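Local structure of Glyco_hydro_cc domain-containing protein (6UAV) at residues R77-I82 / V114-P119; I154-F159 / P179-E184; V12-D17 / H36-A41; S26-W31 / Y48-V53. The protein cleaves beta-1,3-glucans as an endo-beta-1,3-glucanase of glycoside hydrolase family 128, subgroup II, with a TIM-barrel catalytic core. One frame throughout, in Å; residues are numbered along the deposited sequence.

Contact 1: R77-I82 / V114-P119; sequences RYLLVI and VKLVGP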
# COMPACT_ATOMS: atom_id res chain seq x y z
N ARG A 77 -5.77 8.12 10.68
CA ARG A 77 -6.31 9.20 9.83
C ARG A 77 -6.56 8.75 8.40
O ARG A 77 -7.09 9.53 7.63
CB ARG A 77 -5.38 10.41 9.86
CG ARG A 77 -5.21 11.05 11.24
CD ARG A 77 -6.49 11.55 11.88
NE ARG A 77 -7.03 12.67 11.12
CZ ARG A 77 -8.32 13.09 11.07
NH1 ARG A 77 -8.62 14.17 10.36
NH2 ARG A 77 -9.29 12.48 11.75
N TYR A 78 -6.18 7.53 8.05
CA TYR A 78 -6.21 6.97 6.67
C TYR A 78 -6.77 5.56 6.73
O TYR A 78 -6.53 4.87 7.72
CB TYR A 78 -4.80 6.97 6.08
CG TYR A 78 -4.31 8.38 5.89
CD1 TYR A 78 -4.71 9.13 4.81
CD2 TYR A 78 -3.47 8.93 6.80
CE1 TYR A 78 -4.30 10.45 4.66
CE2 TYR A 78 -3.05 10.25 6.67
CZ TYR A 78 -3.46 10.99 5.59
OH TYR A 78 -3.03 12.29 5.45
N LEU A 79 -7.52 5.21 5.70
CA LEU A 79 -8.05 3.87 5.49
C LEU A 79 -7.69 3.43 4.08
O LEU A 79 -8.15 4.07 3.13
CB LEU A 79 -9.56 3.89 5.72
CG LEU A 79 -10.25 2.55 5.53
CD1 LEU A 79 -9.79 1.55 6.61
CD2 LEU A 79 -11.79 2.71 5.54
N LEU A 80 -6.94 2.35 3.95
CA LEU A 80 -6.62 1.80 2.64
C LEU A 80 -7.84 1.01 2.19
O LEU A 80 -8.45 0.31 3.03
CB LEU A 80 -5.43 0.86 2.79
CG LEU A 80 -4.14 1.56 3.20
CD1 LEU A 80 -3.11 0.49 3.60
CD2 LEU A 80 -3.61 2.43 2.08
N VAL A 81 -8.19 1.15 0.93
CA VAL A 81 -9.37 0.42 0.41
C VAL A 81 -9.08 -0.24 -0.93
O VAL A 81 -8.44 0.38 -1.80
CB VAL A 81 -10.59 1.36 0.37
CG1 VAL A 81 -10.99 1.87 1.73
CG2 VAL A 81 -10.42 2.52 -0.60
N ILE A 82 -9.63 -1.44 -1.07
CA ILE A 82 -9.73 -2.23 -2.32
C ILE A 82 -8.36 -2.63 -2.88
O ILE A 82 -7.74 -1.86 -3.62
CB ILE A 82 -10.63 -1.55 -3.38
CG1 ILE A 82 -11.95 -1.06 -2.76
CG2 ILE A 82 -10.83 -2.61 -4.47
CD1 ILE A 82 -13.10 -0.78 -3.70
N VAL A 114 -11.57 9.43 8.60
CA VAL A 114 -10.39 8.86 7.88
C VAL A 114 -10.47 9.29 6.41
O VAL A 114 -11.59 9.35 5.85
CB VAL A 114 -10.31 7.33 7.97
CG1 VAL A 114 -10.04 6.88 9.41
CG2 VAL A 114 -11.52 6.61 7.39
N LYS A 115 -9.32 9.49 5.78
CA LYS A 115 -9.23 9.78 4.32
C LYS A 115 -9.21 8.43 3.63
O LYS A 115 -8.69 7.41 4.24
CB LYS A 115 -7.96 10.55 4.03
CG LYS A 115 -7.86 11.95 4.58
CD LYS A 115 -8.92 12.86 4.20
CE LYS A 115 -8.73 14.23 4.80
NZ LYS A 115 -9.91 15.07 4.52
N LEU A 116 -9.78 8.35 2.46
CA LEU A 116 -9.82 7.08 1.72
C LEU A 116 -8.60 7.04 0.80
O LEU A 116 -8.44 7.90 -0.04
CB LEU A 116 -11.12 6.99 0.95
CG LEU A 116 -12.40 7.00 1.77
CD1 LEU A 116 -13.58 6.86 0.82
CD2 LEU A 116 -12.45 5.85 2.79
N VAL A 117 -7.82 5.96 0.92
CA VAL A 117 -6.61 5.71 0.11
C VAL A 117 -6.86 4.48 -0.75
O VAL A 117 -6.75 3.36 -0.27
CB VAL A 117 -5.39 5.58 1.03
CG1 VAL A 117 -4.13 5.33 0.20
CG2 VAL A 117 -5.24 6.82 1.90
N GLY A 118 -7.11 4.68 -2.02
CA GLY A 118 -7.39 3.54 -2.90
C GLY A 118 -8.35 3.97 -4.00
O GLY A 118 -8.70 5.13 -4.07
N PRO A 119 -8.83 3.06 -4.85
CA PRO A 119 -8.40 1.68 -4.87
C PRO A 119 -6.89 1.55 -5.15
O PRO A 119 -6.32 2.42 -5.76
CB PRO A 119 -9.27 1.07 -5.99
CG PRO A 119 -10.41 1.99 -6.10
CD PRO A 119 -9.80 3.35 -5.89
O HOH W 1 -5.63 0.97 -1.25

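Contact 2: I154-F159 / P179-E184; sequences IDYLAF and PFWVTE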
# COMPACT_ATOMS: atom_id res chain seq x y z
N ILE A 154 -12.12 10.25 -3.45
CA ILE A 154 -10.79 9.61 -3.50
C ILE A 154 -9.85 10.65 -2.93
O ILE A 154 -9.66 11.69 -3.56
CB ILE A 154 -10.39 9.14 -4.91
CG1 ILE A 154 -11.31 8.03 -5.46
CG2 ILE A 154 -8.93 8.62 -4.83
CD1 ILE A 154 -10.93 7.64 -6.87
N ASP A 155 -9.33 10.40 -1.75
CA ASP A 155 -8.36 11.33 -1.11
C ASP A 155 -6.97 11.06 -1.71
O ASP A 155 -6.26 12.06 -2.07
CB ASP A 155 -8.46 11.24 0.41
CG ASP A 155 -9.82 11.65 0.92
OD1 ASP A 155 -10.18 12.89 0.74
OD2 ASP A 155 -10.58 10.73 1.38
N TYR A 156 -6.62 9.78 -1.87
CA TYR A 156 -5.34 9.35 -2.51
C TYR A 156 -5.68 8.14 -3.32
O TYR A 156 -6.41 7.31 -2.77
CB TYR A 156 -4.28 8.91 -1.48
CG TYR A 156 -3.80 10.04 -0.64
CD1 TYR A 156 -4.55 10.53 0.40
CD2 TYR A 156 -2.60 10.65 -0.94
CE1 TYR A 156 -4.10 11.62 1.12
CE2 TYR A 156 -2.14 11.72 -0.20
CZ TYR A 156 -2.90 12.20 0.83
OH TYR A 156 -2.42 13.31 1.48
N LEU A 157 -5.10 8.02 -4.49
CA LEU A 157 -5.09 6.71 -5.19
C LEU A 157 -3.98 5.86 -4.57
O LEU A 157 -3.05 6.40 -3.94
CB LEU A 157 -4.85 6.90 -6.68
CG LEU A 157 -6.09 7.37 -7.46
CD1 LEU A 157 -5.67 7.74 -8.88
CD2 LEU A 157 -7.19 6.29 -7.49
N ALA A 158 -4.04 4.56 -4.75
CA ALA A 158 -2.96 3.67 -4.29
C ALA A 158 -2.47 2.91 -5.51
O ALA A 158 -3.22 2.70 -6.46
CB ALA A 158 -3.32 2.81 -3.11
N PHE A 159 -1.21 2.49 -5.46
CA PHE A 159 -0.59 1.81 -6.60
C PHE A 159 0.40 0.78 -6.08
O PHE A 159 1.04 0.99 -5.07
CB PHE A 159 0.07 2.86 -7.49
CG PHE A 159 0.35 2.31 -8.86
CD1 PHE A 159 -0.69 1.87 -9.65
CD2 PHE A 159 1.63 2.18 -9.36
CE1 PHE A 159 -0.48 1.30 -10.89
CE2 PHE A 159 1.84 1.61 -10.60
CZ PHE A 159 0.79 1.18 -11.36
N PRO A 179 -3.08 12.61 -5.49
CA PRO A 179 -1.83 12.09 -4.96
C PRO A 179 -1.96 10.60 -4.61
O PRO A 179 -3.03 10.00 -4.72
CB PRO A 179 -1.58 12.96 -3.73
CG PRO A 179 -2.98 13.22 -3.26
CD PRO A 179 -3.78 13.48 -4.52
N PHE A 180 -0.81 9.98 -4.34
CA PHE A 180 -0.68 8.52 -4.28
C PHE A 180 -0.12 8.07 -2.94
O PHE A 180 0.72 8.79 -2.34
CB PHE A 180 0.30 7.99 -5.32
CG PHE A 180 -0.07 8.41 -6.71
CD1 PHE A 180 -1.03 7.70 -7.40
CD2 PHE A 180 0.63 9.42 -7.36
CE1 PHE A 180 -1.37 8.05 -8.69
CE2 PHE A 180 0.31 9.74 -8.67
CZ PHE A 180 -0.69 9.05 -9.33
N TRP A 181 -0.47 6.85 -2.58
CA TRP A 181 0.37 5.99 -1.73
C TRP A 181 0.79 4.81 -2.61
O TRP A 181 -0.09 4.14 -3.24
CB TRP A 181 -0.42 5.48 -0.52
CG TRP A 181 -0.83 6.49 0.52
CD1 TRP A 181 -1.19 7.80 0.42
CD2 TRP A 181 -0.98 6.15 1.91
NE1 TRP A 181 -1.56 8.30 1.64
CE2 TRP A 181 -1.46 7.30 2.57
CE3 TRP A 181 -0.72 4.98 2.64
CZ2 TRP A 181 -1.70 7.31 3.95
CZ3 TRP A 181 -0.97 5.00 3.99
CH2 TRP A 181 -1.48 6.14 4.63
N VAL A 182 2.09 4.48 -2.63
CA VAL A 182 2.54 3.32 -3.42
C VAL A 182 2.70 2.19 -2.40
O VAL A 182 3.76 2.13 -1.75
CB VAL A 182 3.84 3.66 -4.17
CG1 VAL A 182 4.40 2.41 -4.82
CG2 VAL A 182 3.65 4.77 -5.22
N THR A 183 1.69 1.33 -2.26
CA THR A 183 1.56 0.52 -1.02
C THR A 183 2.17 -0.87 -1.18
O THR A 183 2.16 -1.65 -0.23
CB THR A 183 0.10 0.49 -0.57
OG1 THR A 183 -0.68 0.02 -1.68
CG2 THR A 183 -0.35 1.86 -0.13
N GLU A 184 2.66 -1.19 -2.37
CA GLU A 184 3.52 -2.36 -2.62
C GLU A 184 4.47 -1.97 -3.74
O GLU A 184 4.03 -1.51 -4.84
CB GLU A 184 2.82 -3.63 -3.09
CG GLU A 184 1.75 -4.14 -2.15
CD GLU A 184 1.03 -5.37 -2.61
OE1 GLU A 184 1.51 -6.09 -3.54
OE2 GLU A 184 -0.10 -5.63 -2.06

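Contact 3: V12-D17 / H36-A41; sequences VASPAD and HDRLAA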
# COMPACT_ATOMS: atom_id res chain seq x y z
N VAL A 12 3.30 -7.57 10.30
CA VAL A 12 4.27 -7.57 11.42
C VAL A 12 3.57 -8.19 12.63
O VAL A 12 2.45 -7.73 13.01
CB VAL A 12 4.72 -6.15 11.74
CG1 VAL A 12 5.63 -6.18 12.94
CG2 VAL A 12 5.40 -5.50 10.55
N ALA A 13 4.16 -9.25 13.20
CA ALA A 13 3.58 -10.02 14.34
C ALA A 13 4.42 -9.83 15.61
O ALA A 13 3.87 -9.61 16.74
CB ALA A 13 3.42 -11.45 13.92
N SER A 14 5.70 -9.61 15.45
CA SER A 14 6.66 -9.68 16.56
C SER A 14 7.07 -8.28 16.96
O SER A 14 7.58 -7.56 16.13
CB SER A 14 7.83 -10.46 16.15
OG SER A 14 8.81 -10.45 17.18
N PRO A 15 6.97 -7.94 18.26
CA PRO A 15 7.57 -6.70 18.76
C PRO A 15 9.06 -6.63 18.41
O PRO A 15 9.54 -5.57 18.08
CB PRO A 15 7.34 -6.75 20.28
CG PRO A 15 6.14 -7.65 20.41
CD PRO A 15 6.28 -8.71 19.32
N ALA A 16 9.77 -7.76 18.41
CA ALA A 16 11.21 -7.76 18.04
C ALA A 16 11.39 -7.23 16.61
O ALA A 16 12.36 -6.52 16.33
CB ALA A 16 11.76 -9.13 18.19
N ASP A 17 10.51 -7.63 15.69
CA ASP A 17 10.55 -7.12 14.31
C ASP A 17 10.29 -5.62 14.30
O ASP A 17 10.90 -4.92 13.53
CB ASP A 17 9.56 -7.85 13.42
CG ASP A 17 9.99 -9.23 13.00
OD1 ASP A 17 11.24 -9.54 13.03
OD2 ASP A 17 9.10 -9.95 12.50
N HIS A 36 -1.93 -7.66 13.51
CA HIS A 36 -1.79 -9.05 13.99
C HIS A 36 -2.15 -9.14 15.48
O HIS A 36 -1.80 -8.23 16.26
CB HIS A 36 -0.37 -9.54 13.80
CG HIS A 36 -0.24 -11.02 13.95
ND1 HIS A 36 -0.22 -11.64 15.17
CD2 HIS A 36 -0.17 -12.00 13.01
CE1 HIS A 36 -0.11 -12.95 14.97
NE2 HIS A 36 -0.01 -13.19 13.65
N ASP A 37 -2.82 -10.20 15.89
CA ASP A 37 -3.35 -10.33 17.27
C ASP A 37 -2.21 -10.31 18.30
O ASP A 37 -2.47 -9.88 19.45
CB ASP A 37 -4.23 -11.58 17.45
CG ASP A 37 -5.65 -11.42 16.90
OD1 ASP A 37 -6.11 -10.24 16.69
OD2 ASP A 37 -6.28 -12.47 16.60
N ARG A 38 -1.01 -10.72 17.91
CA ARG A 38 0.17 -10.74 18.83
C ARG A 38 0.43 -9.31 19.33
O ARG A 38 0.89 -9.18 20.50
CB ARG A 38 1.35 -11.40 18.13
CG ARG A 38 2.53 -11.60 19.06
CD ARG A 38 3.65 -12.34 18.35
NE ARG A 38 4.85 -12.45 19.17
CZ ARG A 38 6.04 -12.87 18.73
NH1 ARG A 38 7.07 -12.93 19.56
NH2 ARG A 38 6.17 -13.25 17.48
N LEU A 39 0.04 -8.27 18.57
CA LEU A 39 0.42 -6.88 18.98
C LEU A 39 -0.67 -6.21 19.80
O LEU A 39 -0.51 -5.02 20.15
CB LEU A 39 0.71 -6.07 17.71
CG LEU A 39 1.98 -6.45 16.96
CD1 LEU A 39 2.09 -5.66 15.66
CD2 LEU A 39 3.20 -6.14 17.77
N ALA A 40 -1.78 -6.90 20.13
CA ALA A 40 -2.97 -6.25 20.71
C ALA A 40 -2.66 -5.53 22.03
O ALA A 40 -3.34 -4.54 22.34
CB ALA A 40 -4.06 -7.28 20.97
N ALA A 41 -1.79 -6.09 22.86
CA ALA A 41 -1.49 -5.54 24.22
C ALA A 41 -0.10 -4.89 24.26
O ALA A 41 0.50 -4.81 25.37
CB ALA A 41 -1.60 -6.64 25.24
O HOH W 2 0.37 -6.68 11.84

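Contact 4: S26-W31 / Y48-V53; sequences SWWYNW and YNVDFV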
# COMPACT_ATOMS: atom_id res chain seq x y z
N SER A 26 8.17 4.27 9.38
CA SER A 26 7.10 5.04 10.05
C SER A 26 5.81 4.24 10.12
O SER A 26 5.04 4.48 11.06
CB SER A 26 6.95 6.34 9.38
OG SER A 26 8.02 7.14 9.81
N TRP A 27 5.53 3.31 9.19
CA TRP A 27 4.19 2.69 9.21
C TRP A 27 4.20 1.33 8.55
O TRP A 27 5.15 0.98 7.84
CB TRP A 27 3.18 3.62 8.53
CG TRP A 27 3.36 3.72 7.05
CD1 TRP A 27 4.36 4.38 6.38
CD2 TRP A 27 2.62 3.02 6.03
NE1 TRP A 27 4.26 4.19 5.03
CE2 TRP A 27 3.19 3.36 4.79
CE3 TRP A 27 1.51 2.18 6.06
CZ2 TRP A 27 2.63 2.92 3.59
CZ3 TRP A 27 0.97 1.75 4.88
CH2 TRP A 27 1.54 2.08 3.66
N TRP A 28 3.16 0.59 8.79
CA TRP A 28 2.95 -0.68 8.07
C TRP A 28 1.47 -0.94 7.89
O TRP A 28 0.64 -0.28 8.51
CB TRP A 28 3.61 -1.87 8.80
CG TRP A 28 2.82 -2.54 9.90
CD1 TRP A 28 2.15 -3.72 9.78
CD2 TRP A 28 2.61 -2.12 11.25
NE1 TRP A 28 1.58 -4.09 10.96
CE2 TRP A 28 1.86 -3.13 11.90
CE3 TRP A 28 3.03 -1.00 11.99
CZ2 TRP A 28 1.49 -3.05 13.24
CZ3 TRP A 28 2.68 -0.96 13.33
CH2 TRP A 28 1.89 -1.93 13.92
N TYR A 29 1.16 -1.96 7.09
CA TYR A 29 -0.23 -2.41 6.99
C TYR A 29 -0.15 -3.88 6.64
O TYR A 29 0.94 -4.33 6.30
CB TYR A 29 -1.00 -1.56 5.97
CG TYR A 29 -0.71 -1.94 4.54
CD1 TYR A 29 0.48 -1.57 3.92
CD2 TYR A 29 -1.62 -2.66 3.82
CE1 TYR A 29 0.73 -1.90 2.60
CE2 TYR A 29 -1.39 -3.01 2.52
CZ TYR A 29 -0.19 -2.64 1.90
OH TYR A 29 0.03 -2.97 0.60
N ASN A 30 -1.26 -4.56 6.75
CA ASN A 30 -1.29 -6.04 6.63
C ASN A 30 -2.47 -6.49 5.80
O ASN A 30 -2.83 -7.65 5.94
CB ASN A 30 -1.29 -6.72 8.00
CG ASN A 30 -2.58 -6.49 8.76
OD1 ASN A 30 -3.45 -5.76 8.26
ND2 ASN A 30 -2.70 -7.14 9.91
N TRP A 31 -2.96 -5.66 4.90
CA TRP A 31 -4.08 -5.99 3.99
C TRP A 31 -5.37 -6.29 4.78
O TRP A 31 -6.26 -6.87 4.22
CB TRP A 31 -3.74 -7.14 3.04
CG TRP A 31 -2.56 -6.82 2.19
CD1 TRP A 31 -2.55 -6.17 1.00
CD2 TRP A 31 -1.19 -7.19 2.44
NE1 TRP A 31 -1.29 -6.07 0.50
CE2 TRP A 31 -0.42 -6.67 1.37
CE3 TRP A 31 -0.55 -7.90 3.46
CZ2 TRP A 31 0.98 -6.87 1.30
CZ3 TRP A 31 0.81 -8.12 3.38
CH2 TRP A 31 1.55 -7.58 2.33
N TYR A 48 7.66 2.47 19.67
CA TYR A 48 8.45 2.32 18.44
C TYR A 48 8.22 3.51 17.50
O TYR A 48 8.91 3.61 16.47
CB TYR A 48 8.05 1.02 17.73
CG TYR A 48 8.22 -0.20 18.59
CD1 TYR A 48 9.45 -0.82 18.75
CD2 TYR A 48 7.15 -0.81 19.18
CE1 TYR A 48 9.60 -1.94 19.56
CE2 TYR A 48 7.26 -1.91 20.01
CZ TYR A 48 8.48 -2.53 20.14
OH TYR A 48 8.53 -3.64 20.93
N ASN A 49 7.26 4.39 17.80
CA ASN A 49 6.92 5.51 16.88
C ASN A 49 6.62 4.95 15.49
O ASN A 49 7.13 5.43 14.46
CB ASN A 49 8.01 6.57 16.91
CG ASN A 49 7.58 7.82 16.17
OD1 ASN A 49 6.36 8.09 16.03
ND2 ASN A 49 8.56 8.58 15.71
N VAL A 50 5.77 3.93 15.43
CA VAL A 50 5.23 3.37 14.16
C VAL A 50 3.71 3.45 14.24
O VAL A 50 3.13 3.46 15.36
CB VAL A 50 5.76 1.95 13.86
CG1 VAL A 50 7.27 1.94 13.72
CG2 VAL A 50 5.34 0.98 14.94
N ASP A 51 3.08 3.61 13.08
CA ASP A 51 1.60 3.54 13.02
C ASP A 51 1.18 2.41 12.09
O ASP A 51 1.86 2.10 11.15
CB ASP A 51 0.95 4.88 12.71
CG ASP A 51 1.24 5.44 11.35
OD1 ASP A 51 2.35 6.00 11.19
OD2 ASP A 51 0.35 5.32 10.45
N PHE A 52 0.06 1.78 12.41
CA PHE A 52 -0.59 0.75 11.55
C PHE A 52 -1.74 1.42 10.79
O PHE A 52 -2.51 2.19 11.39
CB PHE A 52 -1.18 -0.37 12.40
CG PHE A 52 -2.08 -1.33 11.67
CD1 PHE A 52 -1.54 -2.32 10.86
CD2 PHE A 52 -3.47 -1.22 11.76
CE1 PHE A 52 -2.38 -3.20 10.19
CE2 PHE A 52 -4.28 -2.10 11.06
CZ PHE A 52 -3.73 -3.07 10.26
N VAL A 53 -1.92 1.10 9.52
CA VAL A 53 -3.00 1.66 8.66
C VAL A 53 -3.90 0.52 8.26
O VAL A 53 -3.45 -0.45 7.67
CB VAL A 53 -2.47 2.40 7.42
CG1 VAL A 53 -3.62 2.93 6.53
CG2 VAL A 53 -1.54 3.52 7.84
O HOH W 3 -3.84 -3.03 6.92

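Contact 1: R77-I82 / V114-P119
Tyr78 and Lys115 meet where two parallel strands begin to pair, and the tyrosine shows how one side chain can span two residues, Lys115 and Val117, that lie on the same face of the neighbouring strand. Its CB leaves the backbone on the barrel-inward face with CG turned anti to the carbonyl carbon (chi1 -65°), which swings one flank of the ring over the partner strand. At that flank Tyr78 CD1 lies 3.6 Å from Lys115 CB and 3.8 Å from Val117 CG2. Farther out, Tyr78 CE1 lies 3.7 Å from Lys115 CB and touches CG of the same lysine. The lysine then bends at chi2 and carries its amine away. Farther along the strands on the same face Leu80 and Val117 run side by side, and Leu80 CD2 presses to 3.5 Å from Val117 CG1, tighter than ordinary contact. Four backbone bonds hold the register, among them Leu79 N to Lys115 O at 2.9 Å. Toward the C-terminal end a water donates to both Val81 O and Val117 O; beyond it Pro119, which follows a cis peptide bond, has its CB 3.9 Å from Ile82 CB. The crossover between these strands is helix 95-112, whose Trp102 packs on Val81, Ile82 and Pro119 from outside, while Trp181 of strand 180-185 reaches Tyr78, Leu80 and Val117 across the barrel interior.

Contact 2: I154-F159 / P179-E184
Pro179 lays its CG 3.5 Å from both CD2 and CE2 of Tyr156, the ring and the proline crossing at about a right angle, and its carbonyl receives Leu157 N. Phe180 follows on the opposite face of the sheet, with its CD1 4.0 Å from Leu157 CB. Trp181 turns back to the Tyr156 side and makes the main aromatic contact, a T-shaped pair in which the indole edge points at the tyrosine face, the planes standing 68° apart. With CG anti to its carbonyl carbon (chi1 -67°), the tryptophan brings NE1 3.6 Å above the Tyr156 ring, off its centre, and CD1 3.5 Å from Tyr156 CD2. The backbone of Trp181 meanwhile bonds twice to the same strand, donating to Leu157 O and accepting from Phe159 N. Val182 adds CG1 at 3.7 Å from Phe159 O, the carbonyl to which Thr183 N donates at 2.9 Å. The hydroxyl of Thr183 is hydrogen-bonded to His160, which follows Phe159 in the partner strand. At Glu184 the chain turns a corner; its carboxylate is held by Tyr162 and Trp31 on the C-terminal rim, the end that carries the active site in TIM barrels. Helix 166-173 connects the two strands and covers Phe159 and Phe180 through Leu173, helix 132-146 meets Leu157 through Leu136, and strand 115-121 continues the sheet beside Tyr156 and Ala158.

Contact 3: V12-D17 / H36-A41
Ala13 and His36 illustrate how a loop running into a helix and a short 3-10 turn can be joined without a single direct hydrogen bond between them. The clearest interaction is CH-pi: the methyl CB of Ala13 stands 3.6 Å from the centroid of the His36 imidazole and only 7° off the ring normal, thus almost exactly over its centre. The ring is kept from rotating by its own segment, since His36 ND1 accepts an in-plane bond from Arg38 N at 3.0 Å. A second flat group, the Arg38 guanidinium, turns one face to Ser14 and to Pro15 CD. The Arg38 chain runs extended along Ala13 O, with CD 3.2 Å from that oxygen, and Ser14 CB comes 3.5 Å from Arg38 NH2. The guanidinium also has an ionic partner, for Arg38 NH1 forms a salt bridge with Glu243, whose carboxylate oxygen is hydrogen-bonded to Ser14 OG as well. Apolar packing comes from Leu39, whose CD2 lies 4.2 Å from Pro15 CG. The other methyl of this leucine, CD1, lies against a carbonyl oxygen, 3.4 Å from Val12 O. Ala13 O, hemmed in by Arg38 and Leu39, is buried with no polar partner in the model. Water supplies the remaining link: one molecule donates to Val12 O and accepts from His36 N, linking the two backbones. Ser14 is the N-cap of helix 15-22, its hydroxyl accepting a weak bond from Ala16 N. The whole is a junction of the first two beta-alpha loops of a TIM barrel, where one loop packs on the capped start of a barrel helix.

Contact 4: S26-W31 / Y48-V53
Trp28 offers one indole face to Phe52, whose CD1 sits 3.5 Å above the plane and toward its rim. Both lie on the outer side of a beta-alpha-beta unit of the TIM barrel, made of strand 27-29, helix 44-48 and strand 51-56. The pair is T-shaped, Phe52 giving the edge with the planes at 60°, and Phe52 CB adds a CH-pi contact over the six-membered ring, 3.8 Å from its centroid. At the Phe52 edge, in its plane, lies Asn30 OD1, 3.4 Å from CZ, with the amide turned 83° against the ring; the hydrogen bond of this oxygen is to Ser32 OG. With CG of Trp28 between its backbone N and carbonyl carbon (chi1 85°), Trp28 CZ3 reaches Val50 CG2 at 3.7 Å. On the inward face Trp27 CE3 meets Val53 CG2 at 3.8 Å. Three backbone bonds tie the parallel strands, one from Trp28 N to Asp51 O, and a water accepts from Asn30 N and probably donates to Val53 O. Asp51 closes the other end: its carboxylate turns inward to a salt bridge with Arg222, although Asp51 OD1 stays 3.1 Å from Ser26 O, two acceptors side by side without a bond.

Contacts 1, 2 and 4 sample neighbouring and facing staves of one closed eight-stranded parallel barrel, whereas contact 3 lies outside it. Contacts 1 and 2 are adjoining, with centres about 8 Å apart, joined by Leu116 N to Asp155 OD2 at 2.7 Å. Contacts 1 and 4, with centres about 14 Å apart, touch through Leu80 CD1 and Tyr29 CD2 at 3.5 Å. Contacts 2 and 4 face each other across the interior, their centres about 16 Å apart, yet Tyr29 OH reaches Thr183 O at 2.6 Å, near the rim where TIM-barrel glycosidases hold substrate. Contact 3 sits about 11 Å from contact 4 between centres, and leans on it through Leu39 and Val12 against Trp28, but does not touch contacts 1 and 2.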